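Local structure of glycine betaine, L-proline ABC transporter, glycine/betaine/L-proline-binding protein (ProX) (Borrelia burgdorferi, 3TMG) at residues V18-V23 with V37-M42; T32-V37 with E258-N263. The protein binds trimethyl glycine (glycine betaine) and probably delivers it, as the substrate-binding protein of an ABC transporter, for uptake across the cell membrane. All blocks are in the same frame, centred on the assembly; numbering follows the deposited sequence.

Overall arrangement
The chain enters the fold through strand 16-22, continues into helix 26-41 and returns as strand 44-50, which pairs parallel with the first strand. Contact 1 closes the short loop of this beta-alpha-beta unit, with 13 residues between 18-23 and 37-42. Contact 2 closes a far longer one. It brings 258-263, on helix 252-262 near the C terminus, back to helix 26-41, after 220 intervening residues. The two contacts cross along the chain, because 32-37 begins inside the first loop. They share Val37 and lie about 10 Å apart, centre to centre. Helix 26-41 is thus packed between the N-terminal strand and a C-terminal helix.

Contact 1. Residues V18-V23 with V37-M42; sequences VKIGYV and VVFEKM
Val18 and Phe39 mark the nearest backbone approach, 7.8 Å from CA to CA, where strand 16-22 packs against the last turns of helix 26-41. Both side chains point across the gap, and the contact is purely apolar. Val18 lays one methyl over a face of the Phe39 ring. Val18 CG1 sits 3.6 Å from Phe39 CG. It is 3.9 Å from the centroid of the Phe39 ring. This is a CH-pi contact, 23° off the ring normal and displaced from the ring centre toward the rim. The torsion of Val18 explains it: with chi1 at 64°, CG1 is flanked by both backbone neighbours of CA, N and C, and is turned to the ring, while CG2 barely reaches it. The two side chains meet at about a right angle.

The contact belongs to the beta-alpha-beta unit of strand 16-22, helix 26-41 and strand 44-50. Such crossovers are basic elements of the periplasmic-binding-protein fold. Ile20, two residues along the strand, faces the helix on the same side as Val18. Its extended chain carries Ile20 CD1 to the edge of the Phe39 ring, near the ring plane, 4.1 Å from Phe39 CD2. The ring therefore has one aliphatic neighbour over a face and another at its rim. Ile20 also packs on Thr32 and Leu35 of the same helix. Tyr44 adds a second ring beside Phe39, with the planes at about 60°, and Ala46 touches it too. Backbone bonds from Val18 and Ile20 to Glu47 hold together the two parallel strands on which the helix packs.

Contact 2. Residues T32-V37 with E258-N263; sequences TNVLKV and EFVEKN
Val34 is the first residue of 32-37 to meet helix 252-262. It packs on Phe259 and Val260, and its CA lies 6.8 Å from that of Val260. Both methyls of Val34 lie against the Phe259 ring. Val34 CG2 is 3.8 Å from Phe259 CD1, and Val34 CG1 is 4.0 Å from the same atom. The two side chains meet at an oblique angle. CG1 of Val34 also approaches CG2 of Val260, at 4.1 Å.

One turn further on, Val37 meets Val260. The two side chains pass each other in opposite directions. Val37 CG1, set anti to its own backbone N (chi1 173°), comes to 3.6 Å from Val260 CG2. That Val260 methyl therefore lies beside both valines of the first helix, and it is also near Val34 O. All four touching residues are buried, and the side chains that meet are all apolar.

Asn263 follows the end of the second helix, and its side chain bonds back to a carbonyl of the last turn. Asn263 ND2 donates to Phe259 O at 2.9 Å with an N-H...O angle of 155°. The same nitrogen lies 3.4 Å above the plane of the Phe259 ring, toward the rim. Leu237 of helix 235-247 touches both Phe259 and Asn263, and Leu241 reaches Val34. Trp270 also packs on Val34.

The axes of segments 32-37 and 258-262 pass 9.6 Å apart, with a crossing angle of -65°. This is helix-on-helix packing in an alpha/beta lobe of the periplasmic-binding-protein fold, away from the betaine pocket, with helix 252-262 lying across helix 26-41.

Contact 1. Residues V18-V23 with V37-M42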
ATOM      1  N   VAL A  18      18.991   7.274  -8.488  1.00 25.36           N
ATOM      2  CA  VAL A  18      17.596   6.860  -8.730  1.00 23.17           C
ATOM      3  C   VAL A  18      16.737   7.416  -7.579  1.00 21.76           C
ATOM      4  O   VAL A  18      17.193   7.514  -6.429  1.00 21.19           O
ATOM      5  CB  VAL A  18      17.460   5.337  -8.918  1.00 22.51           C
ATOM      6  CG1 VAL A  18      17.858   4.619  -7.635  1.00 21.63           C
ATOM      7  CG2 VAL A  18      16.049   4.940  -9.371  1.00 21.40           C
ATOM      8  N   LYS A  19      15.516   7.816  -7.930  1.00 20.67           N
ATOM      9  CA  LYS A  19      14.564   8.426  -7.017  1.00 19.27           C
ATOM     10  C   LYS A  19      13.269   7.621  -6.993  1.00 17.80           C
ATOM     11  O   LYS A  19      12.633   7.455  -8.033  1.00 18.24           O
ATOM     12  CB  LYS A  19      14.295   9.859  -7.484  1.00 19.70           C
ATOM     13  CG  LYS A  19      15.540  10.738  -7.366  1.00 21.01           C
ATOM     14  CD  LYS A  19      15.284  12.171  -7.804  1.00 21.97           C
ATOM     15  CE  LYS A  19      16.582  12.968  -7.705  1.00 23.64           C
ATOM     16  NZ  LYS A  19      16.375  14.290  -8.334  1.00 25.18           N
ATOM     17  N   ILE A  20      12.860   7.148  -5.816  1.00 16.52           N
ATOM     18  CA  ILE A  20      11.610   6.386  -5.691  1.00 15.76           C
ATOM     19  C   ILE A  20      10.638   7.160  -4.791  1.00 15.14           C
ATOM     20  O   ILE A  20      11.005   7.512  -3.668  1.00 14.94           O
ATOM     21  CB  ILE A  20      11.835   4.975  -5.061  1.00 15.34           C
ATOM     22  CG1 ILE A  20      13.160   4.333  -5.556  1.00 16.13           C
ATOM     23  CG2 ILE A  20      10.568   4.090  -5.243  1.00 14.62           C
ATOM     24  CD1 ILE A  20      13.407   2.928  -4.996  1.00 16.19           C
ATOM     25  N   GLY A  21       9.437   7.454  -5.302  1.00 14.70           N
ATOM     26  CA  GLY A  21       8.368   8.071  -4.469  1.00 14.12           C
ATOM     27  C   GLY A  21       7.512   6.985  -3.803  1.00 13.44           C
ATOM     28  O   GLY A  21       7.306   5.899  -4.374  1.00 12.37           O
ATOM     29  N   TYR A  22       7.041   7.255  -2.585  1.00 13.02           N
ATOM     30  CA  TYR A  22       6.164   6.327  -1.875  1.00 12.89           C
ATOM     31  C   TYR A  22       5.313   7.111  -0.890  1.00 13.82           C
ATOM     32  O   TYR A  22       5.590   8.292  -0.618  1.00 14.49           O
ATOM     33  CB  TYR A  22       6.936   5.199  -1.149  1.00 12.34           C
ATOM     34  CG  TYR A  22       7.756   5.624   0.047  1.00 12.75           C
ATOM     35  CD1 TYR A  22       8.860   6.488  -0.097  1.00 13.50           C
ATOM     36  CD2 TYR A  22       7.409   5.183   1.338  1.00 12.48           C
ATOM     37  CE1 TYR A  22       9.603   6.908   1.011  1.00 13.69           C
ATOM     38  CE2 TYR A  22       8.165   5.577   2.451  1.00 13.25           C
ATOM     39  CZ  TYR A  22       9.262   6.419   2.269  1.00 13.69           C
ATOM     40  OH  TYR A  22      10.009   6.817   3.369  1.00 14.49           O
ATOM     41  N   VAL A  23       4.283   6.426  -0.372  1.00 14.27           N
ATOM     42  CA  VAL A  23       3.458   6.956   0.719  1.00 14.97           C
ATOM     43  C   VAL A  23       3.728   5.981   1.888  1.00 15.36           C
ATOM     44  O   VAL A  23       3.850   4.788   1.672  1.00 16.19           O
ATOM     45  CB  VAL A  23       1.950   6.965   0.382  1.00 15.02           C
ATOM     46  CG1 VAL A  23       1.170   7.648   1.533  1.00 15.86           C
ATOM     47  CG2 VAL A  23       1.725   7.675  -0.952  1.00 15.33           C
ATOM     48  N   VAL A  37      17.739  -0.436  -0.755  1.00 15.93           N
ATOM     49  CA  VAL A  37      18.896  -1.299  -0.427  1.00 16.79           C
ATOM     50  C   VAL A  37      19.455  -1.992  -1.680  1.00 17.73           C
ATOM     51  O   VAL A  37      20.660  -2.002  -1.907  1.00 18.83           O
ATOM     52  CB  VAL A  37      18.519  -2.316   0.681  1.00 16.29           C
ATOM     53  CG1 VAL A  37      19.644  -3.324   0.891  1.00 17.38           C
ATOM     54  CG2 VAL A  37      18.246  -1.551   1.981  1.00 15.69           C
ATOM     55  N   VAL A  38      18.568  -2.537  -2.508  1.00 17.33           N
ATOM     56  CA  VAL A  38      18.960  -3.151  -3.777  1.00 18.49           C
ATOM     57  C   VAL A  38      19.748  -2.166  -4.677  1.00 19.59           C
ATOM     58  O   VAL A  38      20.879  -2.494  -5.124  1.00 20.44           O
ATOM     59  CB  VAL A  38      17.719  -3.697  -4.501  1.00 17.70           C
ATOM     60  CG1 VAL A  38      18.099  -4.180  -5.883  1.00 18.82           C
ATOM     61  CG2 VAL A  38      17.090  -4.811  -3.669  1.00 17.29           C
ATOM     62  N   PHE A  39      19.198  -0.959  -4.899  1.00 19.18           N
ATOM     63  CA  PHE A  39      19.893   0.052  -5.709  1.00 20.39           C
ATOM     64  C   PHE A  39      21.235   0.497  -5.089  1.00 21.77           C
ATOM     65  O   PHE A  39      22.220   0.704  -5.802  1.00 22.83           O
ATOM     66  CB  PHE A  39      19.006   1.254  -5.996  1.00 20.03           C
ATOM     67  CG  PHE A  39      18.005   1.031  -7.076  1.00 20.02           C
ATOM     68  CD1 PHE A  39      18.409   0.659  -8.357  1.00 21.15           C
ATOM     69  CD2 PHE A  39      16.644   1.236  -6.845  1.00 19.19           C
ATOM     70  CE1 PHE A  39      17.462   0.460  -9.369  1.00 21.26           C
ATOM     71  CE2 PHE A  39      15.714   1.053  -7.847  1.00 19.33           C
ATOM     72  CZ  PHE A  39      16.117   0.658  -9.117  1.00 19.60           C
ATOM     73  N   GLU A  40      21.281   0.653  -3.766  1.00 21.68           N
ATOM     74  CA  GLU A  40      22.547   0.947  -3.095  1.00 23.11           C
ATOM     75  C   GLU A  40      23.606  -0.112  -3.372  1.00 24.59           C
ATOM     76  O   GLU A  40      24.778   0.246  -3.646  1.00 25.45           O
ATOM     77  CB  GLU A  40      22.387   1.124  -1.593  1.00 22.77           C
ATOM     78  CG  GLU A  40      21.646   2.398  -1.223  1.00 22.85           C
ATOM     79  CD  GLU A  40      21.308   2.496   0.263  1.00 23.35           C
ATOM     80  OE1 GLU A  40      21.408   1.502   1.013  1.00 23.47           O
ATOM     81  OE2 GLU A  40      20.932   3.599   0.693  1.00 23.64           O
ATOM     82  N   LYS A  41      23.223  -1.387  -3.284  1.00 23.75           N
ATOM     83  CA  LYS A  41      24.188  -2.460  -3.531  1.00 25.66           C
ATOM     84  C   LYS A  41      24.674  -2.484  -4.973  1.00 27.18           C
ATOM     85  O   LYS A  41      25.813  -2.912  -5.231  1.00 28.84           O
ATOM     86  CB  LYS A  41      23.659  -3.806  -3.097  1.00 25.05           C
ATOM     87  CG  LYS A  41      23.771  -3.976  -1.597  1.00 25.37           C
ATOM     88  CD  LYS A  41      22.886  -5.100  -1.120  1.00 25.47           C
ATOM     89  CE  LYS A  41      23.567  -6.443  -1.360  1.00 27.32           C
ATOM     90  NZ  LYS A  41      25.013  -6.361  -0.990  1.00 28.97           N
ATOM     91  N   MET A  42      23.820  -2.015  -5.893  1.00 26.71           N
ATOM     92  CA  MET A  42      24.198  -1.760  -7.289  1.00 27.44           C
ATOM     93  C   MET A  42      25.010  -0.471  -7.510  1.00 28.86           C
ATOM     94  O   MET A  42      25.406  -0.186  -8.649  1.00 29.96           O
ATOM     95  CB  MET A  42      22.967  -1.736  -8.207  1.00 26.90           C
ATOM     96  CG  MET A  42      22.204  -3.047  -8.273  1.00 25.79           C
ATOM     97  SD  MET A  42      20.570  -2.956  -9.027  1.00 24.89           S
ATOM     98  CE  MET A  42      20.917  -2.202 -10.632  1.00 26.08           C
TER

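Contact 2. Residues T32-V37 with E258-N263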
ATOM      1  N   THR A  32       9.650  -0.071  -0.603  1.00 11.75           N
ATOM      2  CA  THR A  32      10.474   1.041  -1.063  1.00 11.83           C
ATOM      3  C   THR A  32      11.879   1.021  -0.418  1.00 12.19           C
ATOM      4  O   THR A  32      12.893   1.236  -1.101  1.00 12.40           O
ATOM      5  CB  THR A  32       9.718   2.394  -0.869  1.00 11.83           C
ATOM      6  OG1 THR A  32       8.488   2.300  -1.628  1.00 12.21           O
ATOM      7  CG2 THR A  32      10.532   3.534  -1.457  1.00 12.68           C
ATOM      8  N   ASN A  33      11.927   0.729   0.888  1.00 12.02           N
ATOM      9  CA  ASN A  33      13.204   0.513   1.579  1.00 12.63           C
ATOM     10  C   ASN A  33      13.983  -0.707   1.083  1.00 12.96           C
ATOM     11  O   ASN A  33      15.211  -0.634   0.929  1.00 13.34           O
ATOM     12  CB  ASN A  33      13.015   0.475   3.104  1.00 12.72           C
ATOM     13  CG  ASN A  33      12.976   1.867   3.726  1.00 13.05           C
ATOM     14  OD1 ASN A  33      14.013   2.388   4.094  1.00 14.09           O
ATOM     15  ND2 ASN A  33      11.767   2.458   3.896  1.00 12.65           N
ATOM     16  N   VAL A  34      13.282  -1.788   0.775  1.00 12.56           N
ATOM     17  CA  VAL A  34      13.963  -2.946   0.121  1.00 13.46           C
ATOM     18  C   VAL A  34      14.612  -2.512  -1.204  1.00 14.24           C
ATOM     19  O   VAL A  34      15.795  -2.768  -1.403  1.00 14.88           O
ATOM     20  CB  VAL A  34      13.016  -4.129  -0.132  1.00 12.97           C
ATOM     21  CG1 VAL A  34      13.662  -5.177  -1.080  1.00 13.82           C
ATOM     22  CG2 VAL A  34      12.671  -4.780   1.194  1.00 12.91           C
ATOM     23  N   LEU A  35      13.859  -1.841  -2.082  1.00 14.26           N
ATOM     24  CA  LEU A  35      14.440  -1.383  -3.348  1.00 15.63           C
ATOM     25  C   LEU A  35      15.560  -0.356  -3.159  1.00 16.32           C
ATOM     26  O   LEU A  35      16.568  -0.348  -3.898  1.00 17.01           O
ATOM     27  CB  LEU A  35      13.369  -0.906  -4.318  1.00 15.94           C
ATOM     28  CG  LEU A  35      12.575  -2.034  -5.004  1.00 16.51           C
ATOM     29  CD1 LEU A  35      11.710  -1.464  -6.125  1.00 18.06           C
ATOM     30  CD2 LEU A  35      13.430  -3.167  -5.602  1.00 17.07           C
ATOM     31  N   LYS A  36      15.425   0.492  -2.140  1.00 15.64           N
ATOM     32  CA  LYS A  36      16.512   1.389  -1.828  1.00 16.20           C
ATOM     33  C   LYS A  36      17.826   0.602  -1.575  1.00 16.41           C
ATOM     34  O   LYS A  36      18.894   0.956  -2.083  1.00 17.05           O
ATOM     35  CB  LYS A  36      16.146   2.231  -0.608  1.00 16.08           C
ATOM     36  CG  LYS A  36      17.221   3.253  -0.282  1.00 17.84           C
ATOM     37  CD  LYS A  36      16.719   4.099   0.880  1.00 18.10           C
ATOM     38  CE  LYS A  36      17.870   4.409   1.763  1.00 20.07           C
ATOM     39  NZ  LYS A  36      18.108   5.861   1.705  1.00 21.91           N
ATOM     40  N   VAL A  37      17.739  -0.436  -0.755  1.00 15.93           N
ATOM     41  CA  VAL A  37      18.896  -1.299  -0.427  1.00 16.79           C
ATOM     42  C   VAL A  37      19.455  -1.992  -1.680  1.00 17.73           C
ATOM     43  O   VAL A  37      20.660  -2.002  -1.907  1.00 18.83           O
ATOM     44  CB  VAL A  37      18.519  -2.316   0.681  1.00 16.29           C
ATOM     45  CG1 VAL A  37      19.644  -3.324   0.891  1.00 17.38           C
ATOM     46  CG2 VAL A  37      18.246  -1.551   1.981  1.00 15.69           C
ATOM     47  N   GLU A 258      18.632  -6.261   6.238  1.00 20.95           N
ATOM     48  CA  GLU A 258      18.514  -7.678   6.646  1.00 22.57           C
ATOM     49  C   GLU A 258      17.700  -8.518   5.636  1.00 20.77           C
ATOM     50  O   GLU A 258      18.117  -9.622   5.276  1.00 20.53           O
ATOM     51  CB  GLU A 258      17.900  -7.844   8.048  1.00 25.07           C
ATOM     52  CG  GLU A 258      18.668  -7.137   9.149  1.00 31.78           C
ATOM     53  CD  GLU A 258      18.018  -7.316  10.527  1.00 37.25           C
ATOM     54  OE1 GLU A 258      17.463  -8.420  10.773  1.00 42.29           O
ATOM     55  OE2 GLU A 258      18.062  -6.364  11.350  1.00 39.09           O
ATOM     56  N   PHE A 259      16.566  -7.993   5.187  1.00 18.64           N
ATOM     57  CA  PHE A 259      15.725  -8.706   4.187  1.00 18.25           C
ATOM     58  C   PHE A 259      16.522  -9.077   2.924  1.00 18.36           C
ATOM     59  O   PHE A 259      16.467 -10.218   2.438  1.00 19.22           O
ATOM     60  CB  PHE A 259      14.510  -7.854   3.799  1.00 17.10           C
ATOM     61  CG  PHE A 259      13.668  -8.480   2.745  1.00 16.55           C
ATOM     62  CD1 PHE A 259      13.975  -8.316   1.409  1.00 16.68           C
ATOM     63  CD2 PHE A 259      12.543  -9.207   3.091  1.00 16.20           C
ATOM     64  CE1 PHE A 259      13.199  -8.940   0.412  1.00 17.20           C
ATOM     65  CE2 PHE A 259      11.733  -9.787   2.103  1.00 16.32           C
ATOM     66  CZ  PHE A 259      12.063  -9.661   0.758  1.00 16.45           C
ATOM     67  N   VAL A 260      17.280  -8.119   2.421  1.00 18.11           N
ATOM     68  CA  VAL A 260      18.075  -8.314   1.195  1.00 18.87           C
ATOM     69  C   VAL A 260      19.188  -9.374   1.393  1.00 20.52           C
ATOM     70  O   VAL A 260      19.413 -10.209   0.507  1.00 20.41           O
ATOM     71  CB  VAL A 260      18.614  -6.957   0.671  1.00 18.78           C
ATOM     72  CG1 VAL A 260      19.698  -7.152  -0.405  1.00 19.55           C
ATOM     73  CG2 VAL A 260      17.460  -6.121   0.111  1.00 17.14           C
ATOM     74  N   GLU A 261      19.835  -9.345   2.568  1.00 20.96           N
ATOM     75  CA  GLU A 261      20.823 -10.366   2.957  1.00 22.82           C
ATOM     76  C   GLU A 261      20.201 -11.763   3.084  1.00 23.47           C
ATOM     77  O   GLU A 261      20.810 -12.741   2.621  1.00 24.58           O
ATOM     78  CB  GLU A 261      21.550  -9.954   4.252  1.00 23.05           C
ATOM     79  N   LYS A 262      19.008 -11.846   3.675  1.00 22.23           N
ATOM     80  CA  LYS A 262      18.314 -13.103   3.932  1.00 23.24           C
ATOM     81  C   LYS A 262      17.614 -13.700   2.696  1.00 23.07           C
ATOM     82  O   LYS A 262      17.370 -14.886   2.656  1.00 23.82           O
ATOM     83  CB  LYS A 262      17.262 -12.933   5.050  1.00 22.67           C
ATOM     84  N   ASN A 263      17.331 -12.894   1.690  1.00 21.63           N
ATOM     85  CA  ASN A 263      16.555 -13.380   0.548  1.00 21.79           C
ATOM     86  C   ASN A 263      17.299 -13.142  -0.762  1.00 22.65           C
ATOM     87  O   ASN A 263      16.712 -12.667  -1.755  1.00 21.65           O
ATOM     88  CB  ASN A 263      15.151 -12.741   0.546  1.00 19.88           C
ATOM     89  CG  ASN A 263      14.375 -13.061   1.808  1.00 19.43           C
ATOM     90  OD1 ASN A 263      13.761 -14.117   1.913  1.00 19.73           O
ATOM     91  ND2 ASN A 263      14.382 -12.134   2.770  1.00 19.01           N
TER